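Tat-secreted protein Rv2525c (Mycobacterium tuberculosis, PDB 4PMQ) may act as a peptidoglycan hydrolase with glycosidase activity, and shows esterase activity toward p-nitrophenyl esters in vitro. Local coordinates at residues L7-A12 with I29-D34; A74-G79 with A107-N112; A103-S108 with H135-V140. All coordinates share one frame; numbering follows the deposited sequence. Where two conformers were deposited one is given.

Contact 1: L7-A12 with I29-D34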
ATOM      1  N   LEU A   7       4.536 -10.711  -3.097  1.00  6.77           N
ATOM      2  CA  LEU A   7       4.928  -9.716  -2.120  1.00  5.84           C
ATOM      3  C   LEU A   7       4.074  -9.907  -0.896  1.00 11.37           C
ATOM      4  O   LEU A   7       2.858 -10.086  -1.025  1.00 11.34           O
ATOM      5  CB  LEU A   7       4.766  -8.281  -2.619  1.00  6.24           C
ATOM      6  CG  LEU A   7       5.538  -7.914  -3.887  1.00  8.93           C
ATOM      7  CD1 LEU A   7       5.184  -6.505  -4.320  1.00  9.08           C
ATOM      8  CD2 LEU A   7       7.066  -8.014  -3.697  1.00  7.74           C
ATOM      9  N   LEU A   8       4.687  -9.844   0.294  1.00  6.13           N
ATOM     10  CA  LEU A   8       3.895  -9.983   1.518  1.00  6.30           C
ATOM     11  C   LEU A   8       3.628  -8.630   2.119  1.00  9.13           C
ATOM     12  O   LEU A   8       4.496  -7.764   2.058  1.00  7.11           O
ATOM     13  CB  LEU A   8       4.660 -10.846   2.540  1.00  6.78           C
ATOM     14  CG  LEU A   8       5.053 -12.259   2.082  1.00 10.42           C
ATOM     15  CD1 LEU A   8       5.780 -12.991   3.199  1.00 11.09           C
ATOM     16  CD2 LEU A   8       3.824 -13.064   1.563  1.00  9.29           C
ATOM     17  N   ASP A   9       2.469  -8.472   2.767  1.00  7.13           N
ATOM     18  CA  ASP A   9       2.209  -7.252   3.531  1.00  7.13           C
ATOM     19  C   ASP A   9       1.799  -7.663   4.951  1.00  9.82           C
ATOM     20  O   ASP A   9       1.205  -8.724   5.146  1.00  9.71           O
ATOM     21  CB  ASP A   9       1.202  -6.313   2.858  1.00  7.74           C
ATOM     22  CG  ASP A   9      -0.230  -6.792   2.932  1.00 10.00           C
ATOM     23  OD1 ASP A   9      -0.844  -6.646   4.014  1.00 11.12           O
ATOM     24  OD2 ASP A   9      -0.732  -7.303   1.916  1.00 11.48           O
ATOM     25  N   TYR A  10       2.163  -6.848   5.949  1.00  7.61           N
ATOM     26  CA  TYR A  10       1.928  -7.197   7.356  1.00  8.09           C
ATOM     27  C   TYR A  10       2.078  -5.983   8.220  1.00 12.05           C
ATOM     28  O   TYR A  10       2.939  -5.145   7.936  1.00 11.90           O
ATOM     29  CB  TYR A  10       2.925  -8.280   7.825  1.00  8.17           C
ATOM     30  CG  TYR A  10       4.320  -8.131   7.249  1.00  8.72           C
ATOM     31  CD1 TYR A  10       4.632  -8.638   5.989  1.00 10.29           C
ATOM     32  CD2 TYR A  10       5.335  -7.502   7.973  1.00  8.32           C
ATOM     33  CE1 TYR A  10       5.910  -8.512   5.453  1.00  9.57           C
ATOM     34  CE2 TYR A  10       6.634  -7.395   7.455  1.00  8.27           C
ATOM     35  CZ  TYR A  10       6.905  -7.889   6.186  1.00 11.61           C
ATOM     36  OH  TYR A  10       8.143  -7.803   5.615  1.00 10.12           O
ATOM     37  N   ALA A  11       1.268  -5.905   9.277  1.00 11.17           N
ATOM     38  CA  ALA A  11       1.302  -4.775  10.210  1.00 11.51           C
ATOM     39  C   ALA A  11       1.759  -5.168  11.611  1.00 11.90           C
ATOM     40  O   ALA A  11       2.180  -4.275  12.362  1.00 11.77           O
ATOM     41  CB  ALA A  11      -0.093  -4.160  10.308  1.00 13.39           C
ATOM     42  N   ALA A  12       1.627  -6.459  12.004  1.00 10.65           N
ATOM     43  CA  ALA A  12       1.837  -6.868  13.395  1.00 11.69           C
ATOM     44  C   ALA A  12       3.286  -6.914  13.863  1.00 16.14           C
ATOM     45  O   ALA A  12       3.521  -6.960  15.064  1.00 15.68           O
ATOM     46  CB  ALA A  12       1.183  -8.218  13.672  1.00 12.19           C
ATOM     47  N   ILE A  29       5.457  -5.378   0.787  1.00  5.87           N
ATOM     48  CA  ILE A  29       4.792  -4.066   0.669  1.00  6.43           C
ATOM     49  C   ILE A  29       4.703  -3.610   2.099  1.00 10.65           C
ATOM     50  O   ILE A  29       4.061  -4.293   2.906  1.00  7.24           O
ATOM     51  CB  ILE A  29       3.386  -4.110  -0.025  1.00  8.78           C
ATOM     52  CG1 ILE A  29       3.446  -4.781  -1.417  1.00  8.54           C
ATOM     53  CG2 ILE A  29       2.837  -2.676  -0.126  1.00 11.87           C
ATOM     54  CD1 ILE A  29       2.143  -5.242  -1.943  1.00 10.52           C
ATOM     55  N   ARG A  30       5.364  -2.501   2.427  1.00  6.72           N
ATOM     56  CA  ARG A  30       5.539  -2.073   3.798  1.00  6.77           C
ATOM     57  C   ARG A  30       4.999  -0.671   4.078  1.00  8.30           C
ATOM     58  O   ARG A  30       5.020   0.215   3.217  1.00  5.62           O
ATOM     59  CB  ARG A  30       7.051  -2.159   4.128  1.00  8.89           C
ATOM     60  CG  ARG A  30       7.604  -3.606   4.030  1.00 11.01           C
ATOM     61  CD  ARG A  30       7.013  -4.517   5.102  1.00 10.55           C
ATOM     62  NE  ARG A  30       7.541  -4.091   6.390  1.00  7.89           N
ATOM     63  CZ  ARG A  30       6.847  -3.476   7.343  1.00 13.48           C
ATOM     64  NH1 ARG A  30       5.535  -3.273   7.201  1.00  8.89           N
ATOM     65  NH2 ARG A  30       7.459  -3.062   8.452  1.00 10.61           N
ATOM     66  N   TYR A  31       4.534  -0.470   5.330  1.00  6.21           N
ATOM     67  CA  TYR A  31       3.887   0.755   5.731  1.00  5.09           C
ATOM     68  C   TYR A  31       4.823   1.906   5.979  1.00  8.37           C
ATOM     69  O   TYR A  31       5.728   1.820   6.823  1.00  9.45           O
ATOM     70  CB  TYR A  31       3.103   0.515   7.026  1.00  4.78           C
ATOM     71  CG  TYR A  31       1.936  -0.410   6.829  1.00  6.11           C
ATOM     72  CD1 TYR A  31       0.757   0.045   6.239  1.00  6.90           C
ATOM     73  CD2 TYR A  31       2.010  -1.749   7.208  1.00  7.75           C
ATOM     74  CE1 TYR A  31      -0.337  -0.792   6.072  1.00  8.03           C
ATOM     75  CE2 TYR A  31       0.919  -2.605   7.034  1.00  8.82           C
ATOM     76  CZ  TYR A  31      -0.253  -2.114   6.472  1.00 10.95           C
ATOM     77  OH  TYR A  31      -1.350  -2.925   6.296  1.00 14.61           O
ATOM     78  N   VAL A  32       4.501   3.031   5.340  1.00  4.38           N
ATOM     79  CA  VAL A  32       5.188   4.293   5.604  1.00  4.50           C
ATOM     80  C   VAL A  32       4.186   5.178   6.390  1.00  8.53           C
ATOM     81  O   VAL A  32       3.932   6.330   6.051  1.00  7.37           O
ATOM     82  CB  VAL A  32       5.766   4.956   4.327  1.00  7.30           C
ATOM     83  CG1 VAL A  32       6.929   4.124   3.779  1.00  7.42           C
ATOM     84  CG2 VAL A  32       4.692   5.174   3.242  1.00  6.11           C
ATOM     85  N   SER A  33       3.627   4.596   7.465  1.00  6.97           N
ATOM     86  CA  SER A  33       2.611   5.224   8.319  1.00  7.54           C
ATOM     87  C   SER A  33       2.891   5.052   9.792  1.00  9.18           C
ATOM     88  O   SER A  33       3.545   4.102  10.211  1.00  9.29           O
ATOM     89  CB  SER A  33       1.252   4.588   8.054  1.00  9.91           C
ATOM     90  OG  SER A  33       0.913   4.657   6.693  1.00 14.42           O
ATOM     91  N   ASP A  34       2.341   5.965  10.594  1.00  7.71           N
ATOM     92  CA  ASP A  34       2.418   5.896  12.045  1.00  7.81           C
ATOM     93  C   ASP A  34       1.414   4.879  12.555  1.00  9.32           C
ATOM     94  O   ASP A  34       0.512   4.461  11.817  1.00  6.91           O
ATOM     95  CB  ASP A  34       2.110   7.274  12.650  1.00  8.83           C
ATOM     96  CG  ASP A  34       3.163   8.323  12.318  1.00 15.17           C
ATOM     97  OD1 ASP A  34       4.352   8.098  12.637  1.00 13.17           O
ATOM     98  OD2 ASP A  34       2.799   9.355  11.736  1.00 21.61           O
TER
HETATM   99  O   HOH W   1      -0.960  -5.521   6.481  1.00 14.35           O
HETATM  100  O   HOH W   2       3.161  -4.175   5.299  1.00 13.91           O
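Leu7 and Ile29 meet where strands 6-9 and 27-31 run side by side as the two parallel strands of a beta-alpha-beta unit, with helix 17-22 between them, in the TIM-barrel-like glycoside hydrolase domain. Here packing is close: the side chains cross at about a right angle, and Leu7 CD1 lies 3.8 Å from Ile29 CG1. Ile29 N donates to Leu8 O over 2.9 Å, with 158° at the hydrogen. Past this bond the strands diverge, and water takes over. Water 2 accepts from Tyr10 N and Arg30 NH1 and donates to Ile29 O at 2.6 Å, bridging backbones that no longer bond directly. Water 1 joins the two side chains further out, donating to Asp9 OD1 and accepting from Tyr31 OH at 2.6 Å. The other carboxylate oxygen, Asp9 OD2, is held by Asn195 and Gln179, while Tyr31 OH also bonds glycerol and tartrate, probably from the crystallisation liquor, so this watery end may border a pocket at the C-terminal ends of the strands. On the other side of the strand, Arg30 bends at chi2 and chi3 so that Tyr10 CE2 lies over one face of its guanidinium, offset toward the rim, the two planes 25° apart; Glu51 takes NE in a salt bridge. Tyr31 turns its ring edge to the backbone of Tyr10, with CE2 3.4 Å from Tyr10 O.

Contact 2: A74-G79 with A107-N112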
ATOM      1  N   ALA A  74     -11.056   6.109   8.648  1.00  7.40           N
ATOM      2  CA  ALA A  74     -10.371   5.885   7.366  1.00  7.62           C
ATOM      3  C   ALA A  74      -9.752   7.189   6.886  1.00  8.71           C
ATOM      4  O   ALA A  74     -10.365   8.258   7.053  1.00  9.33           O
ATOM      5  CB  ALA A  74     -11.343   5.340   6.322  1.00  9.01           C
ATOM      6  N   ASP A  75      -8.519   7.112   6.340  1.00  6.18           N
ATOM      7  CA  ASP A  75      -7.776   8.299   5.953  1.00  6.37           C
ATOM      8  C   ASP A  75      -8.510   9.184   4.962  1.00  9.59           C
ATOM      9  O   ASP A  75      -8.392  10.412   5.045  1.00 10.85           O
ATOM     10  CB  ASP A  75      -6.408   7.923   5.357  1.00  7.40           C
ATOM     11  CG  ASP A  75      -5.548   7.101   6.299  1.00  9.27           C
ATOM     12  OD1 ASP A  75      -5.595   7.359   7.519  1.00  8.94           O
ATOM     13  OD2 ASP A  75      -4.800   6.239   5.805  1.00 10.17           O
ATOM     14  N   TRP A  76      -9.241   8.570   4.006  1.00  6.17           N
ATOM     15  CA  TRP A  76      -9.867   9.347   2.923  1.00  8.11           C
ATOM     16  C   TRP A  76     -11.151  10.108   3.342  1.00 10.49           C
ATOM     17  O   TRP A  76     -11.629  10.934   2.570  1.00  9.95           O
ATOM     18  CB  TRP A  76     -10.189   8.387   1.762  1.00  7.18           C
ATOM     19  CG  TRP A  76     -11.043   7.228   2.172  1.00  8.81           C
ATOM     20  CD1 TRP A  76     -10.628   5.995   2.602  1.00 11.03           C
ATOM     21  CD2 TRP A  76     -12.470   7.192   2.153  1.00  8.58           C
ATOM     22  NE1 TRP A  76     -11.724   5.188   2.833  1.00 10.75           N
ATOM     23  CE2 TRP A  76     -12.865   5.899   2.558  1.00 11.83           C
ATOM     24  CE3 TRP A  76     -13.461   8.128   1.810  1.00 10.09           C
ATOM     25  CZ2 TRP A  76     -14.207   5.510   2.588  1.00 11.10           C
ATOM     26  CZ3 TRP A  76     -14.783   7.731   1.829  1.00 12.10           C
ATOM     27  CH2 TRP A  76     -15.144   6.451   2.251  1.00 12.19           C
ATOM     28  N   LEU A  77     -11.680   9.873   4.551  1.00  8.72           N
ATOM     29  CA  LEU A  77     -12.916  10.556   4.943  1.00  8.85           C
ATOM     30  C   LEU A  77     -12.790  12.080   4.913  1.00 12.04           C
ATOM     31  O   LEU A  77     -13.750  12.745   4.517  1.00 13.12           O
ATOM     32  CB  LEU A  77     -13.402  10.098   6.323  1.00  8.77           C
ATOM     33  CG  LEU A  77     -13.848   8.629   6.396  1.00 13.25           C
ATOM     34  CD1 LEU A  77     -14.161   8.247   7.841  1.00 13.04           C
ATOM     35  CD2 LEU A  77     -15.092   8.381   5.512  1.00 15.58           C
ATOM     36  N   GLY A  78     -11.629  12.602   5.310  1.00  8.77           N
ATOM     37  CA  GLY A  78     -11.369  14.045   5.357  1.00  9.63           C
ATOM     38  C   GLY A  78     -11.034  14.719   4.036  1.00 13.55           C
ATOM     39  O   GLY A  78     -10.693  15.910   4.021  1.00 12.63           O
ATOM     40  N   GLY A  79     -11.141  13.980   2.922  1.00 11.28           N
ATOM     41  CA  GLY A  79     -10.924  14.525   1.589  1.00 11.45           C
ATOM     42  C   GLY A  79      -9.590  15.235   1.402  1.00 12.87           C
ATOM     43  O   GLY A  79      -8.546  14.715   1.802  1.00 10.40           O
ATOM     44  N   ALA A 107      -1.422   4.831  -1.448  1.00  6.05           N
ATOM     45  CA  ALA A 107      -2.398   5.373  -0.482  1.00  6.37           C
ATOM     46  C   ALA A 107      -3.547   4.363  -0.333  1.00  8.69           C
ATOM     47  O   ALA A 107      -4.075   3.872  -1.350  1.00  8.54           O
ATOM     48  CB  ALA A 107      -2.908   6.718  -0.960  1.00  7.92           C
ATOM     49  N   SER A 108      -3.960   4.055   0.920  1.00  7.27           N
ATOM     50  CA  SER A 108      -4.992   3.039   1.109  0.50  7.20           C
ATOM     51  C   SER A 108      -6.428   3.545   1.183  1.00  9.10           C
ATOM     52  O   SER A 108      -6.756   4.506   1.907  1.00  8.53           O
ATOM     53  CB  SER A 108      -4.707   2.227   2.361  0.50  8.90           C
ATOM     54  OG  SER A 108      -3.433   1.635   2.196  0.50 10.32           O
ATOM     55  N   ILE A 109      -7.293   2.834   0.439  1.00  5.94           N
ATOM     56  CA  ILE A 109      -8.740   2.983   0.419  1.00  6.48           C
ATOM     57  C   ILE A 109      -9.203   1.604   0.926  1.00  8.69           C
ATOM     58  O   ILE A 109      -9.598   0.761   0.122  1.00  8.32           O
ATOM     59  CB  ILE A 109      -9.374   3.411  -0.930  1.00  8.59           C
ATOM     60  CG1 ILE A 109      -8.698   4.674  -1.573  1.00  8.49           C
ATOM     61  CG2 ILE A 109     -10.903   3.602  -0.749  1.00  8.67           C
ATOM     62  CD1 ILE A 109      -8.612   5.919  -0.721  1.00  8.57           C
ATOM     63  N   ASP A 110      -9.054   1.355   2.265  1.00  7.36           N
ATOM     64  CA  ASP A 110      -9.347   0.084   2.917  1.00  6.42           C
ATOM     65  C   ASP A 110     -10.848  -0.007   3.219  1.00 10.37           C
ATOM     66  O   ASP A 110     -11.281  -0.151   4.361  1.00 11.90           O
ATOM     67  CB  ASP A 110      -8.478  -0.002   4.204  1.00  8.22           C
ATOM     68  CG  ASP A 110      -8.587  -1.326   4.929  1.00 20.60           C
ATOM     69  OD1 ASP A 110      -8.850  -2.358   4.253  1.00 20.78           O
ATOM     70  OD2 ASP A 110      -8.465  -1.327   6.173  1.00 21.45           O
ATOM     71  N   ASP A 111     -11.646   0.145   2.158  1.00  8.08           N
ATOM     72  CA  ASP A 111     -13.101   0.227   2.193  1.00  8.23           C
ATOM     73  C   ASP A 111     -13.694  -0.202   0.860  1.00 10.05           C
ATOM     74  O   ASP A 111     -12.969  -0.364  -0.144  1.00  8.98           O
ATOM     75  CB  ASP A 111     -13.492   1.709   2.473  1.00 10.32           C
ATOM     76  CG  ASP A 111     -13.446   2.069   3.944  1.00 17.21           C
ATOM     77  OD1 ASP A 111     -14.248   1.504   4.719  1.00 17.83           O
ATOM     78  OD2 ASP A 111     -12.587   2.892   4.323  1.00 20.15           O
ATOM     79  N   ASN A 112     -15.022  -0.321   0.844  1.00  8.30           N
ATOM     80  CA  ASN A 112     -15.825  -0.666  -0.326  1.00  7.85           C
ATOM     81  C   ASN A 112     -16.781   0.513  -0.534  1.00 10.80           C
ATOM     82  O   ASN A 112     -17.956   0.461  -0.121  1.00 10.95           O
ATOM     83  CB  ASN A 112     -16.563  -2.007  -0.098  1.00  9.59           C
ATOM     84  CG  ASN A 112     -17.414  -2.370  -1.290  1.00 16.16           C
ATOM     85  OD1 ASN A 112     -17.190  -1.841  -2.386  1.00  9.10           O
ATOM     86  ND2 ASN A 112     -18.410  -3.259  -1.090  1.00 11.31           N
TER
HETATM   87  O   HOH W   3      -4.743   6.108   2.981  1.00  6.94           O
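Trp76 lays one face of its indole over the side chain of Ile109, the two crossing at about a right angle. Ile109 CG2 stands 4.3 Å from the centroid of the five-membered ring and 24° off its normal, which makes this a CH-pi contact, and the other branch reaches the root of the ring, with Ile109 CD1 3.8 Å from Trp76 CB. Both branches of the isoleucine are therefore used. The first torsion of Trp76 places CG between its own backbone N and carbonyl carbon, and the indole is carried across to the 107-112 segment.

The polar edge of the ring has a separate partner. Trp76 NE1 donates to Asp111 OD2 over 2.9 Å, at 144° at the hydrogen. The oxygen is met on its anti side, and ring and carboxylate stand nearly perpendicular (84°). The bond is of ordinary length but bent, and its donor lies out of the carboxylate plane. The same oxygen also rests 3.4 Å from Ala74 CB. A second, water-mediated link joins the two segments nearer the strand: water 3 lies 2.8 Å from Asp75 OD2 and the same distance from Ser108 O and can bridge them, with other acceptors competing for its protons. Asp75 is held further by the backbone NH groups of Tyr68 and Gly69.

The contact ties the loop between strand 61-66 and helix 79-96 to the C-terminal end of strand 105-108 and the turn beyond it, where Asp110 centres an inverse gamma turn and forms a salt bridge with Lys70. Helix 115-133 adds Ile122 and Tyr125 against Trp76, and Ile109 reaches Ala142 of strand 138-142.

Contact 3: A103-S108 with H135-V140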
ATOM      1  N   ALA A 103      10.211   6.144  -6.315  1.00  8.69           N
ATOM      2  CA  ALA A 103       9.276   5.082  -5.973  1.00  7.48           C
ATOM      3  C   ALA A 103       7.923   5.676  -5.518  1.00  7.92           C
ATOM      4  O   ALA A 103       7.920   6.653  -4.767  1.00  7.71           O
ATOM      5  CB  ALA A 103       9.859   4.197  -4.866  1.00  8.14           C
ATOM      6  N   PRO A 104       6.779   5.052  -5.909  1.00  5.91           N
ATOM      7  CA  PRO A 104       5.479   5.570  -5.477  1.00  4.47           C
ATOM      8  C   PRO A 104       5.156   5.177  -4.053  1.00  7.09           C
ATOM      9  O   PRO A 104       5.880   4.378  -3.433  1.00  6.39           O
ATOM     10  CB  PRO A 104       4.492   4.861  -6.440  1.00  6.01           C
ATOM     11  CG  PRO A 104       5.162   3.520  -6.675  1.00 10.64           C
ATOM     12  CD  PRO A 104       6.630   3.846  -6.758  1.00  7.92           C
ATOM     13  N   ILE A 105       4.021   5.693  -3.551  1.00  4.48           N
ATOM     14  CA  ILE A 105       3.467   5.260  -2.278  1.00  4.65           C
ATOM     15  C   ILE A 105       2.018   4.913  -2.555  1.00  7.05           C
ATOM     16  O   ILE A 105       1.266   5.716  -3.159  1.00  5.70           O
ATOM     17  CB  ILE A 105       3.606   6.306  -1.150  1.00  6.43           C
ATOM     18  CG1 ILE A 105       5.079   6.689  -0.879  1.00  7.05           C
ATOM     19  CG2 ILE A 105       2.879   5.847   0.148  1.00  7.72           C
ATOM     20  CD1 ILE A 105       5.207   8.024  -0.020  1.00  8.40           C
ATOM     21  N   TYR A 106       1.640   3.712  -2.173  1.00  5.40           N
ATOM     22  CA  TYR A 106       0.251   3.277  -2.362  1.00  5.05           C
ATOM     23  C   TYR A 106      -0.625   3.769  -1.210  1.00  8.00           C
ATOM     24  O   TYR A 106      -0.543   3.205  -0.111  1.00  8.25           O
ATOM     25  CB  TYR A 106       0.177   1.754  -2.437  1.00  5.20           C
ATOM     26  CG  TYR A 106       0.643   1.182  -3.757  1.00  4.79           C
ATOM     27  CD1 TYR A 106       1.995   0.943  -4.003  1.00  6.77           C
ATOM     28  CD2 TYR A 106      -0.272   0.837  -4.750  1.00  5.96           C
ATOM     29  CE1 TYR A 106       2.423   0.389  -5.216  1.00  6.30           C
ATOM     30  CE2 TYR A 106       0.141   0.222  -5.939  1.00  6.25           C
ATOM     31  CZ  TYR A 106       1.488   0.024  -6.179  1.00  6.72           C
ATOM     32  OH  TYR A 106       1.871  -0.607  -7.356  1.00  6.26           O
ATOM     33  N   ALA A 107      -1.422   4.831  -1.448  1.00  6.05           N
ATOM     34  CA  ALA A 107      -2.398   5.373  -0.482  1.00  6.37           C
ATOM     35  C   ALA A 107      -3.547   4.363  -0.333  1.00  8.69           C
ATOM     36  O   ALA A 107      -4.075   3.872  -1.350  1.00  8.54           O
ATOM     37  CB  ALA A 107      -2.908   6.718  -0.960  1.00  7.92           C
ATOM     38  N   SER A 108      -3.960   4.055   0.920  1.00  7.27           N
ATOM     39  CA  SER A 108      -4.992   3.039   1.109  0.50  7.20           C
ATOM     40  C   SER A 108      -6.428   3.545   1.183  1.00  9.10           C
ATOM     41  O   SER A 108      -6.756   4.506   1.907  1.00  8.53           O
ATOM     42  CB  SER A 108      -4.707   2.227   2.361  0.50  8.90           C
ATOM     43  OG  SER A 108      -3.433   1.635   2.196  0.50 10.32           O
ATOM     44  N   HIS A 135       1.592  12.959  -9.388  1.00  6.47           N
ATOM     45  CA  HIS A 135       0.784  11.962 -10.073  1.00  6.66           C
ATOM     46  C   HIS A 135       1.579  10.657 -10.258  1.00  8.98           C
ATOM     47  O   HIS A 135       1.058   9.571  -9.957  1.00  9.38           O
ATOM     48  CB  HIS A 135       0.355  12.512 -11.434  1.00  7.42           C
ATOM     49  CG  HIS A 135      -0.338  11.496 -12.292  1.00 10.83           C
ATOM     50  ND1 HIS A 135      -1.638  11.101 -12.024  1.00 12.64           N
ATOM     51  CD2 HIS A 135       0.090  10.875 -13.417  1.00 12.31           C
ATOM     52  CE1 HIS A 135      -1.949  10.216 -12.965  1.00 11.19           C
ATOM     53  NE2 HIS A 135      -0.944  10.053 -13.834  1.00 11.62           N
ATOM     54  N   GLN A 136       2.823  10.763 -10.763  1.00  7.76           N
ATOM     55  CA  GLN A 136       3.636   9.568 -11.051  1.00  8.53           C
ATOM     56  C   GLN A 136       3.945   8.722  -9.790  1.00 11.06           C
ATOM     57  O   GLN A 136       4.197   7.520  -9.919  1.00 11.44           O
ATOM     58  CB  GLN A 136       4.934   9.964 -11.756  1.00 10.89           C
ATOM     59  CG  GLN A 136       4.694  10.193 -13.243  1.00 25.15           C
ATOM     60  CD  GLN A 136       5.980  10.387 -14.025  1.00 48.46           C
ATOM     61  OE1 GLN A 136       6.949   9.636 -13.888  1.00 46.41           O
ATOM     62  NE2 GLN A 136       6.000  11.372 -14.902  1.00 39.26           N
ATOM     63  N   ARG A 137       3.900   9.336  -8.596  1.00  6.99           N
ATOM     64  CA  ARG A 137       4.203   8.632  -7.350  1.00  6.21           C
ATOM     65  C   ARG A 137       2.959   8.186  -6.596  1.00 10.09           C
ATOM     66  O   ARG A 137       3.090   7.557  -5.559  1.00  9.44           O
ATOM     67  CB  ARG A 137       5.017   9.539  -6.402  1.00  5.58           C
ATOM     68  CG  ARG A 137       6.419   9.857  -6.887  1.00  4.84           C
ATOM     69  CD  ARG A 137       7.204  10.483  -5.724  1.00  6.27           C
ATOM     70  NE  ARG A 137       7.535   9.469  -4.711  1.00  8.57           N
ATOM     71  CZ  ARG A 137       7.922   9.745  -3.466  1.00 13.75           C
ATOM     72  NH1 ARG A 137       7.954  10.999  -3.037  1.00 11.64           N
ATOM     73  NH2 ARG A 137       8.236   8.762  -2.629  1.00  7.82           N
ATOM     74  N   THR A 138       1.760   8.519  -7.094  1.00  5.86           N
ATOM     75  CA  THR A 138       0.549   8.213  -6.358  1.00  5.15           C
ATOM     76  C   THR A 138       0.065   6.810  -6.708  1.00  9.46           C
ATOM     77  O   THR A 138      -0.373   6.562  -7.830  1.00  7.88           O
ATOM     78  CB  THR A 138      -0.507   9.311  -6.609  1.00  9.58           C
ATOM     79  OG1 THR A 138       0.019  10.550  -6.107  1.00  7.52           O
ATOM     80  CG2 THR A 138      -1.836   9.033  -5.878  1.00  7.32           C
ATOM     81  N   GLY A 139       0.086   5.936  -5.705  1.00  5.50           N
ATOM     82  CA  GLY A 139      -0.452   4.591  -5.831  1.00  5.04           C
ATOM     83  C   GLY A 139      -1.779   4.532  -5.103  1.00  7.94           C
ATOM     84  O   GLY A 139      -2.043   5.319  -4.179  1.00  6.73           O
ATOM     85  N   VAL A 140      -2.624   3.571  -5.494  1.00  5.51           N
ATOM     86  CA  VAL A 140      -3.923   3.417  -4.855  1.00  5.79           C
ATOM     87  C   VAL A 140      -4.166   1.949  -4.537  1.00  6.96           C
ATOM     88  O   VAL A 140      -4.178   1.134  -5.464  1.00  6.75           O
ATOM     89  CB  VAL A 140      -5.091   3.978  -5.745  1.00  8.90           C
ATOM     90  CG1 VAL A 140      -6.424   3.966  -4.975  1.00  8.84           C
ATOM     91  CG2 VAL A 140      -4.791   5.400  -6.235  1.00  8.75           C
TER
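This contact is a parallel strand pairing in the buried part of the sheet, where Ile105, Tyr106 and Ala107 pair with Thr138, Gly139 and Val140. The backbone ladder alternates between the strands: Ile105 N donates to Arg137 O (2.9 Å), Gly139 N to Ile105 O (2.8 Å) and Ala107 N to Gly139 O (2.8 Å). The last bond is the most oblique, its donor 56° out of the carbonyl plane. At Gly139 the strands come very close, its CA only 3.8 Å from that of Tyr106, whose ring carbon CD2 then lies 3.7 Å from Val140 N; Gly139 has no side chain, and a CB there would run into the Tyr106 ring. The short strand axes diverge by 45°. The pair belongs to a beta-alpha-beta unit, strand 105-108, helix 115-133 and strand 138-142, of the TIM-barrel-like domain; Trp129 of that helix packs on Ile105 and Ala107, on the face opposite Tyr106, whose hydroxyl bonds Phe202 O. Ahead of the ladder, Arg137 bends at chi3 (72°) and brings NE and NH2 side-on to one atom, Ala103 O, at 2.8 Å and 3.0 Å. That oxygen lies in the guanidinium plane, yet the two donors approach it differently, NH2 nearly in line with the C=O bond, NE above the carbonyl plane. The remaining nitrogen, NH1, bonds a tartrate, probably from the crystallisation liquor.

All three contacts are largely buried and reach one sheet, but their chemistry changes with place. Contact 3 has the most backbone bonds; contact 1 keeps one direct backbone bond between its two segments and then hands over to waters beside ligands. Contact 2, whose centre lies farthest from the middle of the chain, joins a loop to a strand end mainly by side chains, with one water reaching a backbone oxygen. Contacts 2 and 3 share Ala107 and Ser108 of strand 105-108, and Ile109 CG1 approaches Val140 CG1 at 4.2 Å. Contact 1 touches contact 3 through Val32 CG2 and Ile105 CG2 (3.6 Å) but does not touch contact 2.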